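Local coordinates for protein nitric oxide dioxygenase (Rhodothermus marinus DSM 4252, PDB 6WK3) that binds heme in a globin fold and probably oxidises nitric oxide as a dioxygenase, and is here an engineered carbene transferase, at residues H24-S29 / K56-L61; A30-L35 / E100-A105. The protein carries 1 engineered substitution. All coordinates share one frame; numbering follows the deposited sequence.

Interaction 1 of 2, residues H24-S29 / K56-L61. With HEM (protoporphyrin IX containing Fe), chain E.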
ATOM      1  N   HIS A  24     -17.495  -3.986 -19.342  1.00 55.16           N
ATOM      2  CA  HIS A  24     -18.277  -3.336 -18.293  1.00 54.77           C
ATOM      3  C   HIS A  24     -17.631  -3.369 -16.911  1.00 55.84           C
ATOM      4  O   HIS A  24     -18.275  -2.955 -15.942  1.00 53.93           O
ATOM      5  CB  HIS A  24     -19.672  -3.972 -18.194  1.00 56.07           C
ATOM      6  CG  HIS A  24     -20.455  -3.938 -19.470  1.00 61.51           C
ATOM      7  ND1 HIS A  24     -20.595  -2.796 -20.231  1.00 61.28           N
ATOM      8  CD2 HIS A  24     -21.156  -4.904 -20.110  1.00 62.57           C
ATOM      9  CE1 HIS A  24     -21.337  -3.064 -21.290  1.00 64.24           C
ATOM     10  NE2 HIS A  24     -21.692  -4.336 -21.240  1.00 65.68           N
ATOM     11  N   SER A  25     -16.396  -3.856 -16.775  1.00 53.38           N
ATOM     12  CA  SER A  25     -15.837  -3.984 -15.433  1.00 52.72           C
ATOM     13  C   SER A  25     -15.621  -2.622 -14.777  1.00 53.72           C
ATOM     14  O   SER A  25     -15.699  -2.510 -13.548  1.00 51.58           O
ATOM     15  CB  SER A  25     -14.532  -4.781 -15.465  1.00 49.56           C
ATOM     16  OG  SER A  25     -13.541  -4.117 -16.230  1.00 55.57           O
ATOM     17  N   VAL A  26     -15.363  -1.579 -15.570  1.00 54.44           N
ATOM     18  CA  VAL A  26     -15.249  -0.236 -15.003  1.00 52.63           C
ATOM     19  C   VAL A  26     -16.610   0.265 -14.531  1.00 54.06           C
ATOM     20  O   VAL A  26     -16.729   0.870 -13.458  1.00 52.43           O
ATOM     21  CB  VAL A  26     -14.610   0.725 -16.019  1.00 49.93           C
ATOM     22  CG1 VAL A  26     -14.717   2.158 -15.524  1.00 50.26           C
ATOM     23  CG2 VAL A  26     -13.153   0.349 -16.254  1.00 54.13           C
ATOM     24  N   ALA A  27     -17.659   0.023 -15.319  1.00 53.10           N
ATOM     25  CA  ALA A  27     -19.002   0.386 -14.882  1.00 51.43           C
ATOM     26  C   ALA A  27     -19.393  -0.370 -13.618  1.00 52.04           C
ATOM     27  O   ALA A  27     -20.015   0.199 -12.715  1.00 53.01           O
ATOM     28  CB  ALA A  27     -20.012   0.125 -15.997  1.00 53.37           C
ATOM     29  N   ILE A  28     -19.032  -1.652 -13.530  1.00 50.83           N
ATOM     30  CA  ILE A  28     -19.371  -2.432 -12.344  1.00 47.14           C
ATOM     31  C   ILE A  28     -18.595  -1.924 -11.136  1.00 48.21           C
ATOM     32  O   ILE A  28     -19.156  -1.741 -10.049  1.00 49.31           O
ATOM     33  CB  ILE A  28     -19.114  -3.930 -12.596  1.00 50.39           C
ATOM     34  CG1 ILE A  28     -20.141  -4.495 -13.584  1.00 49.42           C
ATOM     35  CG2 ILE A  28     -19.130  -4.700 -11.282  1.00 50.06           C
ATOM     36  CD1 ILE A  28     -19.755  -5.863 -14.180  1.00 49.92           C
ATOM     37  N   SER A  29     -17.300  -1.665 -11.313  1.00 49.48           N
ATOM     38  CA  SER A  29     -16.475  -1.218 -10.197  1.00 51.92           C
ATOM     39  C   SER A  29     -16.893   0.175  -9.722  1.00 52.49           C
ATOM     40  O   SER A  29     -17.039   0.409  -8.516  1.00 51.82           O
ATOM     41  CB  SER A  29     -14.998  -1.261 -10.606  1.00 48.92           C
ATOM     42  OG  SER A  29     -14.203  -0.369  -9.842  1.00 49.34           O
ATOM     43  N   LYS A  56      -8.404   0.039 -10.595  1.00 50.88           N
ATOM     44  CA  LYS A  56      -7.650  -1.119 -10.131  1.00 50.46           C
ATOM     45  C   LYS A  56      -8.569  -2.304  -9.865  1.00 49.50           C
ATOM     46  O   LYS A  56      -8.262  -3.436 -10.259  1.00 54.29           O
ATOM     47  CB  LYS A  56      -6.865  -0.758  -8.872  1.00 49.92           C
ATOM     48  CG  LYS A  56      -5.524  -0.113  -9.145  1.00 52.27           C
ATOM     49  CD  LYS A  56      -4.910   0.438  -7.866  1.00 56.92           C
ATOM     50  CE  LYS A  56      -3.393   0.263  -7.845  1.00 60.24           C
ATOM     51  NZ  LYS A  56      -2.718   0.974  -8.963  1.00 61.30           N
ATOM     52  N   LEU A  57      -9.699  -2.064  -9.196  1.00 49.58           N
ATOM     53  CA  LEU A  57     -10.643  -3.144  -8.936  1.00 49.42           C
ATOM     54  C   LEU A  57     -11.231  -3.681 -10.234  1.00 51.03           C
ATOM     55  O   LEU A  57     -11.418  -4.894 -10.381  1.00 53.75           O
ATOM     56  CB  LEU A  57     -11.754  -2.673  -7.998  1.00 51.83           C
ATOM     57  CG  LEU A  57     -12.780  -3.779  -7.700  1.00 54.37           C
ATOM     58  CD1 LEU A  57     -12.427  -4.532  -6.435  1.00 56.50           C
ATOM     59  CD2 LEU A  57     -14.189  -3.227  -7.604  1.00 56.92           C
ATOM     60  N   ALA A  58     -11.519  -2.793 -11.190  1.00 48.92           N
ATOM     61  CA  ALA A  58     -12.026  -3.234 -12.486  1.00 49.38           C
ATOM     62  C   ALA A  58     -11.052  -4.191 -13.166  1.00 51.60           C
ATOM     63  O   ALA A  58     -11.469  -5.206 -13.736  1.00 49.43           O
ATOM     64  CB  ALA A  58     -12.309  -2.027 -13.378  1.00 47.47           C
ATOM     65  N   SER A  59      -9.749  -3.893 -13.108  1.00 50.29           N
ATOM     66  CA  SER A  59      -8.759  -4.793 -13.696  1.00 48.07           C
ATOM     67  C   SER A  59      -8.689  -6.107 -12.932  1.00 48.99           C
ATOM     68  O   SER A  59      -8.579  -7.178 -13.535  1.00 53.73           O
ATOM     69  CB  SER A  59      -7.381  -4.136 -13.711  1.00 48.62           C
ATOM     70  OG  SER A  59      -7.331  -3.050 -14.610  1.00 57.69           O
ATOM     71  N   ALA A  60      -8.735  -6.034 -11.601  1.00 44.67           N
ATOM     72  CA  ALA A  60      -8.663  -7.232 -10.778  1.00 42.58           C
ATOM     73  C   ALA A  60      -9.838  -8.161 -11.057  1.00 46.08           C
ATOM     74  O   ALA A  60      -9.657  -9.372 -11.217  1.00 48.41           O
ATOM     75  CB  ALA A  60      -8.611  -6.847  -9.302  1.00 42.17           C
ATOM     76  N   LEU A  61     -11.053  -7.612 -11.129  1.00 47.59           N
ATOM     77  CA  LEU A  61     -12.206  -8.441 -11.476  1.00 47.93           C
ATOM     78  C   LEU A  61     -11.977  -9.160 -12.800  1.00 49.93           C
ATOM     79  O   LEU A  61     -12.174 -10.376 -12.902  1.00 49.42           O
ATOM     80  CB  LEU A  61     -13.473  -7.592 -11.538  1.00 47.23           C
ATOM     81  CG  LEU A  61     -13.998  -7.062 -10.204  1.00 47.33           C
ATOM     82  CD1 LEU A  61     -15.208  -6.175 -10.458  1.00 49.96           C
ATOM     83  CD2 LEU A  61     -14.336  -8.189  -9.236  1.00 42.14           C
TER
HETATM   84  CHA HEM E 201      -7.709  -1.467  -2.758  1.00 50.86           C
HETATM   85  CHB HEM E 201      -9.723  -5.452  -4.688  1.00 49.13           C
HETATM   86  CHC HEM E 201     -12.425  -5.785  -0.686  1.00 49.82           C
HETATM   87  CHD HEM E 201     -11.473  -1.117   0.277  1.00 52.46           C
HETATM   88  C1A HEM E 201      -7.962  -2.535  -3.596  1.00 52.32           C
HETATM   89  C2A HEM E 201      -7.229  -2.883  -4.793  1.00 49.88           C
HETATM   90  C3A HEM E 201      -7.784  -3.974  -5.328  1.00 52.03           C
HETATM   91  C4A HEM E 201      -8.892  -4.372  -4.489  1.00 51.88           C
HETATM   92  CMA HEM E 201      -7.327  -4.689  -6.614  1.00 46.11           C
HETATM   93  CAA HEM E 201      -6.014  -2.124  -5.357  1.00 49.39           C
HETATM   94  CBA HEM E 201      -4.753  -2.725  -4.745  1.00 50.84           C
HETATM   95  CGA HEM E 201      -3.539  -2.140  -5.417  1.00 55.62           C
HETATM   96  O1A HEM E 201      -2.965  -1.164  -4.876  1.00 56.03           O
HETATM   97  O2A HEM E 201      -3.142  -2.648  -6.496  1.00 61.04           O
HETATM   98  C1B HEM E 201     -10.604  -5.941  -3.748  1.00 51.01           C
HETATM   99  C2B HEM E 201     -11.325  -7.197  -3.799  1.00 53.59           C
HETATM  100  C3B HEM E 201     -12.085  -7.281  -2.692  1.00 56.57           C
HETATM  101  C4B HEM E 201     -11.852  -6.087  -1.902  1.00 50.56           C
HETATM  102  CMB HEM E 201     -11.212  -8.198  -4.967  1.00 50.59           C
HETATM  103  CAB HEM E 201     -13.031  -8.416  -2.231  1.00 50.55           C
HETATM  104  CBB HEM E 201     -12.948  -9.672  -2.674  1.00 53.54           C
HETATM  105  C1C HEM E 201     -12.439  -4.544  -0.081  1.00 54.32           C
HETATM  106  C2C HEM E 201     -13.190  -4.181   1.097  1.00 52.83           C
HETATM  107  C3C HEM E 201     -12.954  -2.894   1.367  1.00 54.22           C
HETATM  108  C4C HEM E 201     -12.014  -2.385   0.380  1.00 50.74           C
HETATM  109  CMC HEM E 201     -14.122  -5.119   1.891  1.00 52.96           C
HETATM  110  CAC HEM E 201     -13.586  -2.146   2.561  1.00 54.18           C
HETATM  111  CBC HEM E 201     -13.787  -0.831   2.513  1.00 55.54           C
HETATM  112  C1D HEM E 201     -10.284  -0.817  -0.362  1.00 49.92           C
HETATM  113  C2D HEM E 201      -9.398   0.311  -0.137  1.00 55.15           C
HETATM  114  C3D HEM E 201      -8.363   0.203  -0.989  1.00 51.11           C
HETATM  115  C4D HEM E 201      -8.549  -0.992  -1.773  1.00 48.43           C
HETATM  116  CMD HEM E 201      -9.636   1.429   0.902  1.00 48.31           C
HETATM  117  CAD HEM E 201      -7.150   1.145  -1.163  1.00 47.09           C
HETATM  118  CBD HEM E 201      -6.180   0.971  -0.001  1.00 52.36           C
HETATM  119  CGD HEM E 201      -4.814   1.502  -0.360  1.00 56.94           C
HETATM  120  O1D HEM E 201      -4.470   1.541  -1.573  1.00 56.25           O
HETATM  121  O2D HEM E 201      -4.061   1.871   0.580  1.00 56.80           O
HETATM  122  NA  HEM E 201      -8.969  -3.467  -3.444  1.00 51.51           N
HETATM  123  NB  HEM E 201     -10.949  -5.298  -2.578  1.00 53.95           N
HETATM  124  NC  HEM E 201     -11.738  -3.424  -0.486  1.00 53.81           N
HETATM  125  ND  HEM E 201      -9.726  -1.578  -1.365  1.00 52.44           N
HETATM  126 FE   HEM E 201     -10.425  -3.386  -2.030  1.00 62.87          FE

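Interaction 2 of 2, residues A30-L35 / E100-A105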
ATOM      1  N   ALA A  30     -17.128   1.104 -10.657  1.00 50.14           N
ATOM      2  CA  ALA A  30     -17.535   2.456 -10.271  1.00 52.92           C
ATOM      3  C   ALA A  30     -18.902   2.455  -9.594  1.00 52.30           C
ATOM      4  O   ALA A  30     -19.101   3.121  -8.569  1.00 52.70           O
ATOM      5  CB  ALA A  30     -17.549   3.378 -11.491  1.00 47.99           C
ATOM      6  N   THR A  31     -19.863   1.728 -10.172  1.00 50.40           N
ATOM      7  CA  THR A  31     -21.182   1.615  -9.558  1.00 48.77           C
ATOM      8  C   THR A  31     -21.090   0.970  -8.185  1.00 50.44           C
ATOM      9  O   THR A  31     -21.799   1.364  -7.253  1.00 52.67           O
ATOM     10  CB  THR A  31     -22.105   0.807 -10.466  1.00 47.41           C
ATOM     11  OG1 THR A  31     -22.276   1.505 -11.706  1.00 50.87           O
ATOM     12  CG2 THR A  31     -23.456   0.577  -9.808  1.00 49.39           C
ATOM     13  N   MET A  32     -20.217  -0.022  -8.042  1.00 56.93           N
ATOM     14  CA  MET A  32     -20.029  -0.662  -6.748  1.00 57.03           C
ATOM     15  C   MET A  32     -19.571   0.345  -5.702  1.00 54.07           C
ATOM     16  O   MET A  32     -20.101   0.380  -4.585  1.00 53.31           O
ATOM     17  CB  MET A  32     -19.025  -1.804  -6.883  1.00 54.60           C
ATOM     18  CG  MET A  32     -18.996  -2.730  -5.696  1.00 59.19           C
ATOM     19  SD  MET A  32     -17.325  -3.019  -5.110  1.00 71.00           S
ATOM     20  CE  MET A  32     -17.036  -1.487  -4.227  1.00 54.40           C
ATOM     21  N   TYR A  33     -18.589   1.183  -6.049  1.00 51.59           N
ATOM     22  CA  TYR A  33     -18.056   2.136  -5.081  1.00 50.86           C
ATOM     23  C   TYR A  33     -19.081   3.204  -4.714  1.00 54.42           C
ATOM     24  O   TYR A  33     -19.123   3.657  -3.564  1.00 49.91           O
ATOM     25  CB  TYR A  33     -16.781   2.791  -5.615  1.00 52.53           C
ATOM     26  CG  TYR A  33     -16.294   3.934  -4.743  1.00 55.91           C
ATOM     27  CD1 TYR A  33     -15.678   3.687  -3.520  1.00 54.60           C
ATOM     28  CD2 TYR A  33     -16.474   5.259  -5.129  1.00 59.75           C
ATOM     29  CE1 TYR A  33     -15.242   4.721  -2.714  1.00 59.17           C
ATOM     30  CE2 TYR A  33     -16.044   6.303  -4.324  1.00 57.60           C
ATOM     31  CZ  TYR A  33     -15.428   6.026  -3.120  1.00 58.01           C
ATOM     32  OH  TYR A  33     -14.994   7.055  -2.316  1.00 62.36           O
ATOM     33  N   ARG A  34     -19.910   3.630  -5.674  1.00 52.20           N
ATOM     34  CA  ARG A  34     -20.926   4.637  -5.365  1.00 53.41           C
ATOM     35  C   ARG A  34     -21.984   4.083  -4.426  1.00 53.41           C
ATOM     36  O   ARG A  34     -22.426   4.775  -3.503  1.00 56.46           O
ATOM     37  CB  ARG A  34     -21.567   5.162  -6.649  1.00 45.24           C
ATOM     38  CG  ARG A  34     -20.588   5.954  -7.492  1.00 48.54           C
ATOM     39  CD  ARG A  34     -21.184   6.438  -8.798  1.00 49.85           C
ATOM     40  NE  ARG A  34     -20.132   7.003  -9.636  1.00 51.32           N
ATOM     41  CZ  ARG A  34     -19.812   6.567 -10.849  1.00 53.05           C
ATOM     42  NH1 ARG A  34     -20.482   5.560 -11.401  1.00 49.05           N
ATOM     43  NH2 ARG A  34     -18.827   7.151 -11.516  1.00 51.33           N
ATOM     44  N   LEU A  35     -22.395   2.833  -4.637  1.00 54.24           N
ATOM     45  CA  LEU A  35     -23.321   2.198  -3.708  1.00 54.07           C
ATOM     46  C   LEU A  35     -22.699   2.058  -2.325  1.00 55.30           C
ATOM     47  O   LEU A  35     -23.389   2.195  -1.311  1.00 59.05           O
ATOM     48  CB  LEU A  35     -23.749   0.836  -4.251  1.00 54.98           C
ATOM     49  CG  LEU A  35     -24.494   0.870  -5.585  1.00 56.50           C
ATOM     50  CD1 LEU A  35     -24.872  -0.542  -6.022  1.00 54.05           C
ATOM     51  CD2 LEU A  35     -25.726   1.749  -5.490  1.00 54.40           C
ATOM     52  N   GLU A 100     -22.391  -7.013  -1.012  1.00 55.06           N
ATOM     53  CA  GLU A 100     -23.735  -6.475  -1.198  1.00 58.15           C
ATOM     54  C   GLU A 100     -23.758  -5.439  -2.318  1.00 55.19           C
ATOM     55  O   GLU A 100     -24.589  -5.507  -3.231  1.00 54.98           O
ATOM     56  CB  GLU A 100     -24.232  -5.867   0.117  1.00 58.14           C
ATOM     57  CG  GLU A 100     -25.608  -5.237   0.035  1.00 72.66           C
ATOM     58  CD  GLU A 100     -25.820  -4.162   1.088  1.00 76.05           C
ATOM     59  OE1 GLU A 100     -26.271  -3.052   0.727  1.00 75.63           O
ATOM     60  OE2 GLU A 100     -25.534  -4.429   2.277  1.00 77.02           O
ATOM     61  N   CYS A 101     -22.821  -4.489  -2.275  1.00 55.57           N
ATOM     62  CA  CYS A 101     -22.753  -3.450  -3.299  1.00 53.85           C
ATOM     63  C   CYS A 101     -22.300  -3.999  -4.645  1.00 56.64           C
ATOM     64  O   CYS A 101     -22.732  -3.497  -5.691  1.00 55.96           O
ATOM     65  CB  CYS A 101     -21.824  -2.327  -2.839  1.00 53.29           C
ATOM     66  SG  CYS A 101     -22.300  -1.604  -1.243  1.00 62.96           S
ATOM     67  N   LEU A 102     -21.436  -5.016  -4.642  1.00 54.19           N
ATOM     68  CA  LEU A 102     -20.983  -5.611  -5.897  1.00 53.44           C
ATOM     69  C   LEU A 102     -22.089  -6.428  -6.555  1.00 53.92           C
ATOM     70  O   LEU A 102     -22.220  -6.429  -7.786  1.00 54.05           O
ATOM     71  CB  LEU A 102     -19.749  -6.478  -5.644  1.00 57.54           C
ATOM     72  CG  LEU A 102     -19.208  -7.323  -6.800  1.00 53.79           C
ATOM     73  CD1 LEU A 102     -18.830  -6.448  -7.983  1.00 52.35           C
ATOM     74  CD2 LEU A 102     -18.016  -8.160  -6.340  1.00 54.03           C
ATOM     75  N   ARG A 103     -22.889  -7.135  -5.754  1.00 53.50           N
ATOM     76  CA  ARG A 103     -24.025  -7.869  -6.302  1.00 55.52           C
ATOM     77  C   ARG A 103     -24.976  -6.930  -7.029  1.00 56.80           C
ATOM     78  O   ARG A 103     -25.373  -7.187  -8.172  1.00 57.25           O
ATOM     79  CB  ARG A 103     -24.760  -8.617  -5.188  1.00 56.49           C
ATOM     80  CG  ARG A 103     -25.761  -9.645  -5.693  1.00 58.84           C
ATOM     81  CD  ARG A 103     -27.053  -9.636  -4.890  1.00 64.17           C
ATOM     82  NE  ARG A 103     -26.835  -9.671  -3.446  1.00 63.99           N
ATOM     83  CZ  ARG A 103     -27.261  -8.734  -2.606  1.00 67.32           C
ATOM     84  NH1 ARG A 103     -27.925  -7.683  -3.069  1.00 69.12           N
ATOM     85  NH2 ARG A 103     -27.022  -8.841  -1.304  1.00 64.83           N
ATOM     86  N   ASP A 104     -25.339  -5.820  -6.384  1.00 56.09           N
ATOM     87  CA  ASP A 104     -26.276  -4.886  -6.994  1.00 58.27           C
ATOM     88  C   ASP A 104     -25.638  -4.110  -8.143  1.00 56.41           C
ATOM     89  O   ASP A 104     -26.344  -3.690  -9.067  1.00 54.34           O
ATOM     90  CB  ASP A 104     -26.834  -3.940  -5.928  1.00 56.90           C
ATOM     91  CG  ASP A 104     -27.638  -4.679  -4.856  1.00 63.58           C
ATOM     92  OD1 ASP A 104     -28.175  -5.771  -5.153  1.00 68.17           O
ATOM     93  OD2 ASP A 104     -27.729  -4.176  -3.716  1.00 64.30           O
ATOM     94  N   ALA A 105     -24.316  -3.915  -8.115  1.00 55.83           N
ATOM     95  CA  ALA A 105     -23.643  -3.339  -9.274  1.00 51.45           C
ATOM     96  C   ALA A 105     -23.762  -4.258 -10.482  1.00 54.89           C
ATOM     97  O   ALA A 105     -23.994  -3.796 -11.605  1.00 55.43           O
ATOM     98  CB  ALA A 105     -22.176  -3.063  -8.955  1.00 53.45           C
TER

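Interaction 1 of 2, residues H24-S29 / K56-L61
The crossing of the B and E helices of the globin fold is built here on Ser25 and Ala58, whose CA atoms come within 4.9 Å of each other. The axes of 24-29 and 56-61 cross at 124°, and small side chains let them approach to 8.2 Å. The Ala58 methyl is set among Ser25, Val26 and Ser29: its CB presses on the backbone of the facing helix, 3.4 Å from Ser25 O, while Val26 CG2 lies against it from the flank. Ser25 OG approaches Ala58 O to 3.4 Å, a long, weak hydrogen bond; the same hydroxyl has Leu21 O, likewise weak, within reach. Ile28 reaches Leu61 only loosely, branch against branch, and also meets helix 94-110.

From helix 50-66 the contact passes straight to the heme. In Leu57 an unusual chi2 of 93° turns the two methyls: CD2 rests on Ser29, 3.6 Å from OG, whereas CD1 sits 3.3 Å from the porphyrin bridge carbon CHB on the distal side. Lys56, on the heme side of its helix and turned from 24-29, lays CD and CE against a propionate, with CE 3.2 Å from O2A of the heme. Its NZ runs past, 4.4 Å from that O2A, to a long, weak ion pair with Glu48 of the second subunit. With an alanine here those methylenes are gone, and the propionate is likely to lose their cover and some nearby positive charge, and that glutamate a distant partner. Ser29 OG, buried beside Leu57, is satisfied by a hydrogen bond to Ile54 O.

Interaction 2 of 2, residues A30-L35 / E100-A105
Met32 and Leu35 of helix 18-39 fit round Cys101, Leu102 and Ala105 of helix 94-110, the B/G helix pairing of the globin fold; the axes of 30-35 and 100-105 lie at 132°. The two large side chains straddle the crossing. Met32 carries its CG anti to the backbone N (chi1 -167°), which lays that methylene alongside the neighbouring backbone, 3.5 Å from Leu102 N and 3.8 Å from Leu102 CB; bends further out turn its sulfur off toward Leu57. Leu35 points toward the facing helix, with CG anti to its own carbonyl carbon, and CD1 carries the contact. This methyl comes down beside Cys101 O at 3.7 Å and meets Asp104 CB, the two side chains crossing at about a right angle. The apolar root of the aspartate is thus used, while its carboxylate is held in two salt bridges, OD2 to Arg39 and OD1 to Arg103 NH1 at 2.8 Å.

Small groups fill in between. Cys101 points its CB at the facing helix, 3.7 Å from Met32 O, and its SG stands over the backbone of Leu35. One turn on, Ala105 plants its methyl on the opposite backbone, 3.7 Å from Met32 N. Thr31 closes this end with its methyl rather than its hydroxyl: OG1 turns back along its helix to Ala27 O, and CG2 lies 4.0 Å from Ala105 CB.

Overall arrangement
Both contacts use successive turns of helix 18-39, which interaction 1 sets against helix 50-66 and interaction 2 against helix 94-110, with centres 11 Å apart. Interaction 1 is the more buried, and its second helix borders the heme directly; interaction 2 is partly buried, ending in charged groups beside Arg39. Both set an alanine methyl on the backbone of helix 18-39; interaction 1 adds serine hydroxyls, interaction 2 a methionine, a cysteine and a leucine, without a hydrogen bond between its segments. The two layers merge where Ile28 CG2 meets Leu102 CD1 at 3.7 Å, where the Ala105 methyl touches Ile28 O, and where Met32 SD packs on Leu57 CD2.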